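Local coordinates for protein putative amidohydrolase (Unidentified, PDB 3MKV) that probably works as a zinc-dependent prolidase of the amidohydrolase superfamily, hydrolysing dipeptides that end in proline, at residues A[5-11]-A[47-53]; A[13-17]-A[369-373]; A[95-99]-A[411-415]. One frame throughout, in Å; residues are numbered along the deposited sequence.

Contact 1. Residues A[5-11]-A[47-53]; sequences TFLFRNG and AHVIDVK
Strands 5-9 and 48-51 run parallel in register, F6 beside H48 through R9 beside D51, their axes 4.4 Å apart and inclined at 25°. They belong to what is probably the small beta-rich domain of amidohydrolases. Five alternating backbone hydrogen bonds carry the ladder; the shortest, I50 N to L7 O, measures 2.6 Å and is nearly straight at 177°, while V52 N to R9 O extends the pattern past the paired residues. I50 CG1, anti to the carbonyl carbon (chi1 -62°), carries CD1 over one face of the F8 ring, 4.1 Å from its centroid, while CG2 lies near F8 CD1. I50 CD1 also reaches F6 CD1 at 3.7 Å. The F6 and H48 rings meet obliquely, and H48 NE2 is hydrogen-bonded to E416. In the conformer given, R9 NH1 comes within 2.5 Å of D51 OD2, a salt bridge whose length is doubtful. D51 OD1 accepts weak bonds from N10 ND2 and K53 N. F8, I50 and V52 thus form an apolar cluster with V380, V382 and I57, whereas R9 and D51 put charge on the opposite face, where L7 is still buried among A47, V49 and I42.

Contact 2. Residues A[13-17]-A[369-373]; sequences LLDPD and LGRIV
R371 reaches across to D15 and D17 in a salt-bridge network that joins two loops beside helix 348-362, probably where the small beta domain meets the TIM barrel. Loop 13-17 leads from strand 12-13 toward strand 22-23; loop 369-373 follows helix 348-362. Beyond L13, the last residue of strand 12-13, neither segment is helix or strand, and the nearest CA pair, D15 with R371, is 6.7 Å apart, so side chains and one water span the gap. From CB, the R371 chain starts with CG anti to the carbonyl carbon (chi1 -83°), then bends at chi2 and chi3. CD is the first atom to meet the other loop, lying 3.8 Å from P16 CD and 3.4 Å from D17 OD2. NE is 3.9 Å from D15 OD1. Farther out, D15 OD2 lies over one face of the guanidinium, toward its rim, and the D15 carboxylate plane stands 89° from that of the guanidinium. At the tip, NH1 is placed between the two acids: it forms a salt bridge to D15 OD1 at 2.8 Å and a second bridge to D17. The exact position of NH1 is less sure than the pairing, because the model crowds it against D17. Beyond the charges, L13 CD1 meets I372 CD1 at 3.7 Å, next to F25 and I27 of strand 25-30. I372 is also the centre of an inverse gamma turn, and its N donates to a water at 2.8 Å that in turn donates to L14 O at 2.9 Å.

Contact 3. Residues A[95-99]-A[411-415]; sequences RAMLR and FVNEL
Apolar contact comes first: L98 and F411 slide past each other in opposite directions, and in the F411 conformer given L98 CD2 sits over one face of the F411 ring, 3.9 Å from the centroid and 18° off the ring normal, a CH-pi contact. F411 CG is anti to its own backbone N (chi1 158°), which carries the ring toward helix 83-99; there, in the same conformer, its CE1 comes 3.8 Å from R99 N.

Guanidinium faces make a second group. V412 packs its methyls on R99: CG1 lies over the centre of the guanidinium face, 3.6 Å from CZ, and CG2 rests against the aliphatic CD. F411 CE2, again as modelled in this conformer, lies over a face of the R95 guanidinium, whose NH2 is bridged to E125.

Electrostatic contact is looser. R99 NH2 and E414 OE1 form a salt bridge at 3.6 Å, with the oxygen near the guanidinium plane at its edge and the two planes at 90°. NH1 donates to I401 O and NH2 is also hydrogen-bonded outside the two segments, so the long bridge is not the guanidinium's sole polar tie.

F411 and V412 both face V404, a classic beta bulge. The C-terminal end of helix 83-99, in the TIM-barrel family region, thus packs on strand 409-413, probably of the small beta domain, where it pairs with strand 403-406.

Overall arrangement
Contacts 1 and 2 adjoin in sequence, since 5-11 leads through strand 12-13 into 13-17, and their centres lie about 17 Å apart. Contact 1 belongs to the four-strand mixed sheet, whereas 13-17 follows a strand of the larger one; the corner at N10 and G11 separates them. Residue I27 of strand 25-30 and I57 of strand 56-63 sit beside both contacts. Contact 3 lies about 17 Å from contact 1 and 19 Å from contact 2, centre to centre, and probably joins the small beta domain to the barrel. None includes a zinc ligand: the two zinc ions are held by H65, H67, carboxylated K193, H234, H254 and D326.

Contact 1. Residues A[5-11]-A[47-53]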
loop_
_atom_site.group_PDB
_atom_site.type_symbol
_atom_site.label_atom_id
_atom_site.label_comp_id
_atom_site.label_asym_id
_atom_site.label_seq_id
_atom_site.Cartn_x
_atom_site.Cartn_y
_atom_site.Cartn_z
ATOM N N THR A 5 59.538 4.385 0.725
ATOM C CA THR A 5 60.087 3.661 1.863
ATOM C C THR A 5 60.377 4.542 3.077
ATOM O O THR A 5 60.612 5.739 2.947
ATOM C CB THR A 5 61.374 2.916 1.448
ATOM O OG1 THR A 5 61.070 1.995 0.391
ATOM C CG2 THR A 5 61.968 2.161 2.619
ATOM N N PHE A 6 60.343 3.933 4.260
ATOM C CA PHE A 6 60.641 4.635 5.503
ATOM C C PHE A 6 61.437 3.743 6.452
ATOM O O PHE A 6 61.202 2.529 6.544
ATOM C CB PHE A 6 59.362 5.107 6.197
ATOM C CG PHE A 6 58.615 6.160 5.441
ATOM C CD1 PHE A 6 58.749 7.496 5.774
ATOM C CD2 PHE A 6 57.773 5.815 4.392
ATOM C CE1 PHE A 6 58.055 8.474 5.078
ATOM C CE2 PHE A 6 57.079 6.788 3.688
ATOM C CZ PHE A 6 57.220 8.120 4.030
ATOM N N LEU A 7 62.385 4.354 7.151
ATOM C CA LEU A 7 63.181 3.630 8.124
ATOM C C LEU A 7 63.225 4.366 9.461
ATOM O O LEU A 7 63.858 5.418 9.596
ATOM C CB LEU A 7 64.592 3.366 7.590
ATOM C CG LEU A 7 65.419 2.428 8.470
ATOM C CD1 LEU A 7 66.507 1.742 7.666
ATOM C CD2 LEU A 7 66.021 3.192 9.636
ATOM N N PHE A 8 62.519 3.808 10.436
ATOM C CA PHE A 8 62.549 4.309 11.797
ATOM C C PHE A 8 63.829 3.839 12.467
ATOM O O PHE A 8 64.157 2.649 12.422
ATOM C CB PHE A 8 61.338 3.796 12.566
ATOM C CG PHE A 8 60.036 4.385 12.104
ATOM C CD1 PHE A 8 59.489 5.480 12.751
ATOM C CD2 PHE A 8 59.357 3.841 11.028
ATOM C CE1 PHE A 8 58.291 6.022 12.334
ATOM C CE2 PHE A 8 58.164 4.381 10.605
ATOM C CZ PHE A 8 57.630 5.473 11.256
ATOM N N ARG A 9 64.555 4.761 13.081
ATOM C CA ARG A 9 65.838 4.475 13.706
ATOM C C ARG A 9 66.032 5.241 15.027
ATOM O O ARG A 9 65.505 6.319 15.196
ATOM C CB ARG A 9 66.958 4.845 12.727
ATOM C CG ARG A 9 68.336 4.328 13.099
ATOM C CD ARG A 9 69.407 4.845 12.140
ATOM N NE ARG A 9 69.607 6.289 12.255
ATOM C CZ ARG A 9 70.209 6.882 13.282
ATOM N NH1 ARG A 9 70.350 8.204 13.301
ATOM N NH2 ARG A 9 70.672 6.152 14.291
ATOM N N ASN A 10 66.849 4.704 15.914
ATOM C CA ASN A 10 67.212 5.401 17.147
ATOM C C ASN A 10 66.081 5.626 18.159
ATOM O O ASN A 10 65.952 6.718 18.733
ATOM C CB ASN A 10 67.862 6.740 16.815
ATOM C CG ASN A 10 68.825 7.192 17.888
ATOM O OD1 ASN A 10 69.649 6.406 18.363
ATOM N ND2 ASN A 10 68.728 8.460 18.282
ATOM N N GLY A 11 65.277 4.593 18.398
ATOM C CA GLY A 11 64.201 4.694 19.374
ATOM C C GLY A 11 63.926 3.417 20.146
ATOM O O GLY A 11 64.503 2.361 19.867
ATOM N N ALA A 47 65.352 4.255 1.329
ATOM C CA ALA A 47 64.616 4.565 2.547
ATOM C C ALA A 47 64.679 6.039 2.949
ATOM O O ALA A 47 65.735 6.661 2.896
ATOM C CB ALA A 47 65.103 3.685 3.691
ATOM N N HIS A 48 63.533 6.587 3.343
ATOM C CA HIS A 48 63.480 7.886 3.994
ATOM C C HIS A 48 63.588 7.639 5.496
ATOM O O HIS A 48 62.692 7.056 6.106
ATOM C CB HIS A 48 62.174 8.602 3.657
ATOM C CG HIS A 48 61.913 9.814 4.498
ATOM N ND1 HIS A 48 61.764 11.076 3.960
ATOM C CD2 HIS A 48 61.771 9.958 5.838
ATOM C CE1 HIS A 48 61.541 11.943 4.933
ATOM N NE2 HIS A 48 61.541 11.290 6.082
ATOM N N VAL A 49 64.698 8.068 6.083
ATOM C CA VAL A 49 65.013 7.744 7.470
ATOM C C VAL A 49 64.315 8.652 8.473
ATOM O O VAL A 49 64.296 9.872 8.318
ATOM C CB VAL A 49 66.540 7.803 7.725
ATOM C CG1 VAL A 49 66.848 7.836 9.230
ATOM C CG2 VAL A 49 67.237 6.635 7.042
ATOM N N ILE A 50 63.759 8.048 9.518
ATOM C CA ILE A 50 63.117 8.815 10.577
ATOM C C ILE A 50 63.849 8.640 11.906
ATOM O O ILE A 50 63.884 7.553 12.481
ATOM C CB ILE A 50 61.625 8.448 10.703
ATOM C CG1 ILE A 50 60.902 8.788 9.392
ATOM C CG2 ILE A 50 60.994 9.169 11.890
ATOM C CD1 ILE A 50 59.504 8.235 9.272
ATOM N N ASP A 51 64.448 9.723 12.385
ATOM C CA ASP A 51 65.225 9.671 13.608
ATOM C C ASP A 51 64.359 10.060 14.791
ATOM O O ASP A 51 63.854 11.179 14.866
ATOM C CB ASP A 51 66.445 10.586 13.505
ATOM C CG ASP A 51 67.583 10.146 14.409
ATOM O OD1 ASP A 51 67.348 9.967 15.625
ATOM O OD2 ASP A 51 68.715 9.986 13.895
ATOM N N VAL A 52 64.208 9.130 15.725
ATOM C CA VAL A 52 63.248 9.279 16.806
ATOM C C VAL A 52 63.816 9.936 18.067
ATOM O O VAL A 52 63.092 10.108 19.050
ATOM C CB VAL A 52 62.611 7.912 17.163
ATOM C CG1 VAL A 52 61.526 8.081 18.214
ATOM C CG2 VAL A 52 62.045 7.255 15.913
ATOM N N LYS A 53 65.096 10.304 18.039
ATOM C CA LYS A 53 65.733 10.971 19.180
ATOM C C LYS A 53 65.366 10.300 20.491
ATOM O O LYS A 53 65.013 10.970 21.468
ATOM C CB LYS A 53 65.350 12.453 19.249
ATOM C CG LYS A 53 66.085 13.351 18.264
ATOM C CD LYS A 53 67.576 13.435 18.595
ATOM C CE LYS A 53 67.834 14.121 19.942
ATOM N NZ LYS A 53 67.843 15.609 19.840
#

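Contact 2. Residues A[13-17]-A[369-373]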
loop_
_atom_site.group_PDB
_atom_site.type_symbol
_atom_site.label_atom_id
_atom_site.label_comp_id
_atom_site.label_asym_id
_atom_site.label_seq_id
_atom_site.Cartn_x
_atom_site.Cartn_y
_atom_site.Cartn_z
ATOM N N LEU A 13 61.215 0.475 21.083
ATOM C CA LEU A 13 60.139 -0.200 20.377
ATOM C C LEU A 13 59.205 -0.799 21.394
ATOM O O LEU A 13 59.644 -1.500 22.296
ATOM C CB LEU A 13 60.685 -1.317 19.495
ATOM C CG LEU A 13 59.634 -2.133 18.750
ATOM C CD1 LEU A 13 58.695 -1.207 17.992
ATOM C CD2 LEU A 13 60.289 -3.119 17.811
ATOM N N LEU A 14 57.916 -0.514 21.256
ATOM C CA LEU A 14 56.912 -1.095 22.135
ATOM C C LEU A 14 56.317 -2.319 21.456
ATOM O O LEU A 14 55.649 -2.212 20.424
ATOM C CB LEU A 14 55.827 -0.073 22.448
ATOM C CG LEU A 14 54.908 -0.358 23.633
ATOM C CD1 LEU A 14 54.141 0.909 23.992
ATOM C CD2 LEU A 14 53.955 -1.526 23.342
ATOM N N ASP A 15 56.613 -3.483 22.023
ATOM C CA ASP A 15 56.088 -4.745 21.547
ATOM C C ASP A 15 55.121 -5.202 22.620
ATOM O O ASP A 15 55.535 -5.639 23.700
ATOM C CB ASP A 15 57.214 -5.765 21.358
ATOM C CG ASP A 15 56.732 -7.057 20.707
ATOM O OD1 ASP A 15 55.642 -7.539 21.076
ATOM O OD2 ASP A 15 57.443 -7.594 19.830
ATOM N N PRO A 16 53.819 -5.075 22.329
ATOM C CA PRO A 16 52.750 -5.171 23.327
ATOM C C PRO A 16 52.741 -6.463 24.141
ATOM O O PRO A 16 52.071 -6.524 25.171
ATOM C CB PRO A 16 51.473 -5.034 22.491
ATOM C CG PRO A 16 51.917 -4.306 21.247
ATOM C CD PRO A 16 53.299 -4.804 20.977
ATOM N N ASP A 17 53.477 -7.482 23.708
ATOM C CA ASP A 17 53.600 -8.681 24.537
ATOM C C ASP A 17 54.925 -8.778 25.283
ATOM O O ASP A 17 55.335 -9.862 25.685
ATOM C CB ASP A 17 53.294 -9.968 23.757
ATOM C CG ASP A 17 53.342 -9.773 22.263
ATOM O OD1 ASP A 17 53.203 -10.773 21.536
ATOM O OD2 ASP A 17 53.509 -8.621 21.817
ATOM N N LEU A 369 47.532 -6.139 12.467
ATOM C CA LEU A 369 47.467 -4.854 13.155
ATOM C C LEU A 369 47.849 -5.031 14.636
ATOM O O LEU A 369 48.001 -6.158 15.110
ATOM C CB LEU A 369 46.060 -4.241 13.050
ATOM C CG LEU A 369 45.402 -3.960 11.686
ATOM C CD1 LEU A 369 43.936 -3.577 11.870
ATOM C CD2 LEU A 369 46.128 -2.889 10.887
ATOM N N GLY A 370 48.002 -3.917 15.355
ATOM C CA GLY A 370 48.299 -3.931 16.781
ATOM C C GLY A 370 49.695 -4.390 17.172
ATOM O O GLY A 370 50.027 -4.436 18.358
ATOM N N ARG A 371 50.511 -4.733 16.178
ATOM C CA ARG A 371 51.876 -5.204 16.406
ATOM C C ARG A 371 52.782 -4.772 15.255
ATOM O O ARG A 371 52.460 -4.986 14.084
ATOM C CB ARG A 371 51.900 -6.734 16.505
ATOM C CG ARG A 371 51.537 -7.307 17.867
ATOM C CD ARG A 371 52.767 -7.759 18.658
ATOM N NE ARG A 371 53.660 -8.594 17.855
ATOM C CZ ARG A 371 54.526 -9.477 18.354
ATOM N NH1 ARG A 371 54.617 -9.666 19.664
ATOM N NH2 ARG A 371 55.298 -10.180 17.535
ATOM N N ILE A 372 53.923 -4.178 15.588
ATOM C CA ILE A 372 54.909 -3.827 14.567
ATOM C C ILE A 372 55.760 -5.043 14.183
ATOM O O ILE A 372 56.822 -5.276 14.762
ATOM C CB ILE A 372 55.811 -2.666 15.027
ATOM C CG1 ILE A 372 55.001 -1.374 15.131
ATOM C CG2 ILE A 372 56.969 -2.479 14.069
ATOM C CD1 ILE A 372 55.631 -0.346 16.036
ATOM N N VAL A 373 55.268 -5.815 13.214
ATOM C CA VAL A 373 55.935 -7.026 12.745
ATOM C C VAL A 373 55.942 -7.051 11.225
ATOM O O VAL A 373 55.084 -6.441 10.590
ATOM C CB VAL A 373 55.216 -8.314 13.227
ATOM C CG1 VAL A 373 55.397 -8.521 14.715
ATOM C CG2 VAL A 373 53.736 -8.283 12.852
HETATM O O HOH W 1 55.124 -3.801 18.078
#

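Contact 3. Residues A[95-99]-A[411-415]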
loop_
_atom_site.group_PDB
_atom_site.type_symbol
_atom_site.label_atom_id
_atom_site.label_comp_id
_atom_site.label_asym_id
_atom_site.label_seq_id
_atom_site.Cartn_x
_atom_site.Cartn_y
_atom_site.Cartn_z
ATOM N N ARG A 95 38.851 12.866 11.931
ATOM C CA ARG A 95 40.187 13.436 11.838
ATOM C C ARG A 95 40.850 13.505 13.219
ATOM O O ARG A 95 42.053 13.271 13.372
ATOM C CB ARG A 95 40.086 14.840 11.251
ATOM C CG ARG A 95 41.176 15.183 10.268
ATOM C CD ARG A 95 40.673 16.177 9.224
ATOM N NE ARG A 95 41.659 16.372 8.165
ATOM C CZ ARG A 95 42.800 17.028 8.335
ATOM N NH1 ARG A 95 43.090 17.551 9.522
ATOM N NH2 ARG A 95 43.649 17.162 7.325
ATOM N N ALA A 96 40.052 13.821 14.231
ATOM C CA ALA A 96 40.582 13.968 15.574
ATOM C C ALA A 96 40.947 12.623 16.194
ATOM O O ALA A 96 41.836 12.564 17.052
ATOM C CB ALA A 96 39.607 14.724 16.447
ATOM N N MET A 97 40.275 11.551 15.758
ATOM C CA MET A 97 40.543 10.209 16.292
ATOM C C MET A 97 41.936 9.818 15.869
ATOM O O MET A 97 42.735 9.342 16.679
ATOM C CB MET A 97 39.535 9.159 15.787
ATOM C CG MET A 97 38.085 9.348 16.263
ATOM S SD MET A 97 36.952 8.078 15.632
ATOM C CE MET A 97 35.534 8.344 16.647
ATOM N N LEU A 98 42.220 10.039 14.586
ATOM C CA LEU A 98 43.515 9.732 14.002
ATOM C C LEU A 98 44.637 10.523 14.680
ATOM O O LEU A 98 45.711 9.981 14.952
ATOM C CB LEU A 98 43.481 10.020 12.502
ATOM C CG LEU A 98 44.653 9.492 11.680
ATOM C CD1 LEU A 98 44.929 8.004 11.953
ATOM C CD2 LEU A 98 44.383 9.738 10.185
ATOM N N ARG A 99 44.371 11.796 14.967
ATOM C CA ARG A 99 45.333 12.669 15.643
ATOM C C ARG A 99 45.684 12.165 17.035
ATOM O O ARG A 99 46.800 12.361 17.494
ATOM C CB ARG A 99 44.802 14.107 15.725
ATOM C CG ARG A 99 45.848 15.126 16.195
ATOM C CD ARG A 99 47.095 15.061 15.318
ATOM N NE ARG A 99 48.261 15.709 15.917
ATOM C CZ ARG A 99 49.207 15.069 16.607
ATOM N NH1 ARG A 99 49.123 13.754 16.791
ATOM N NH2 ARG A 99 50.235 15.741 17.112
ATOM N N PHE A 411 50.380 11.079 8.484
ATOM C CA PHE A 411 49.271 12.011 8.615
ATOM C C PHE A 411 49.722 13.189 9.460
ATOM O O PHE A 411 49.207 14.303 9.348
ATOM C CB PHE A 411 48.086 11.325 9.296
ATOM C CG PHE A 411 47.125 12.282 9.948
ATOM C CD1 PHE A 411 47.046 12.372 11.329
ATOM C CD2 PHE A 411 46.308 13.103 9.179
ATOM C CE1 PHE A 411 46.160 13.257 11.929
ATOM C CE2 PHE A 411 45.431 13.997 9.775
ATOM C CZ PHE A 411 45.355 14.073 11.147
ATOM N N VAL A 412 50.686 12.914 10.328
ATOM C CA VAL A 412 51.193 13.896 11.265
ATOM C C VAL A 412 52.638 13.575 11.608
ATOM O O VAL A 412 52.927 12.558 12.236
ATOM C CB VAL A 412 50.371 13.898 12.554
ATOM C CG1 VAL A 412 51.201 14.406 13.720
ATOM C CG2 VAL A 412 49.125 14.734 12.374
ATOM N N ASN A 413 53.544 14.446 11.185
ATOM C CA ASN A 413 54.952 14.297 11.510
ATOM C C ASN A 413 55.585 15.620 11.921
ATOM O O ASN A 413 56.140 16.336 11.092
ATOM C CB ASN A 413 55.706 13.719 10.319
ATOM C CG ASN A 413 57.192 13.632 10.565
ATOM O OD1 ASN A 413 57.656 13.814 11.691
ATOM N ND2 ASN A 413 57.952 13.351 9.511
ATOM N N GLU A 414 55.505 15.947 13.202
ATOM C CA GLU A 414 56.107 17.182 13.677
ATOM C C GLU A 414 57.453 16.929 14.348
ATOM O O GLU A 414 57.751 17.471 15.413
ATOM C CB GLU A 414 55.152 17.932 14.605
ATOM C CG GLU A 414 54.627 17.121 15.751
ATOM C CD GLU A 414 53.386 17.743 16.341
ATOM O OE1 GLU A 414 53.193 17.650 17.574
ATOM O OE2 GLU A 414 52.607 18.337 15.566
ATOM N N LEU A 415 58.252 16.079 13.715
ATOM C CA LEU A 415 59.624 15.845 14.124
ATOM C C LEU A 415 60.522 16.528 13.103
ATOM O O LEU A 415 61.555 17.099 13.452
ATOM C CB LEU A 415 59.927 14.349 14.133
ATOM C CG LEU A 415 59.140 13.443 15.077
ATOM C CD1 LEU A 415 59.490 11.990 14.808
ATOM C CD2 LEU A 415 59.425 13.808 16.528
#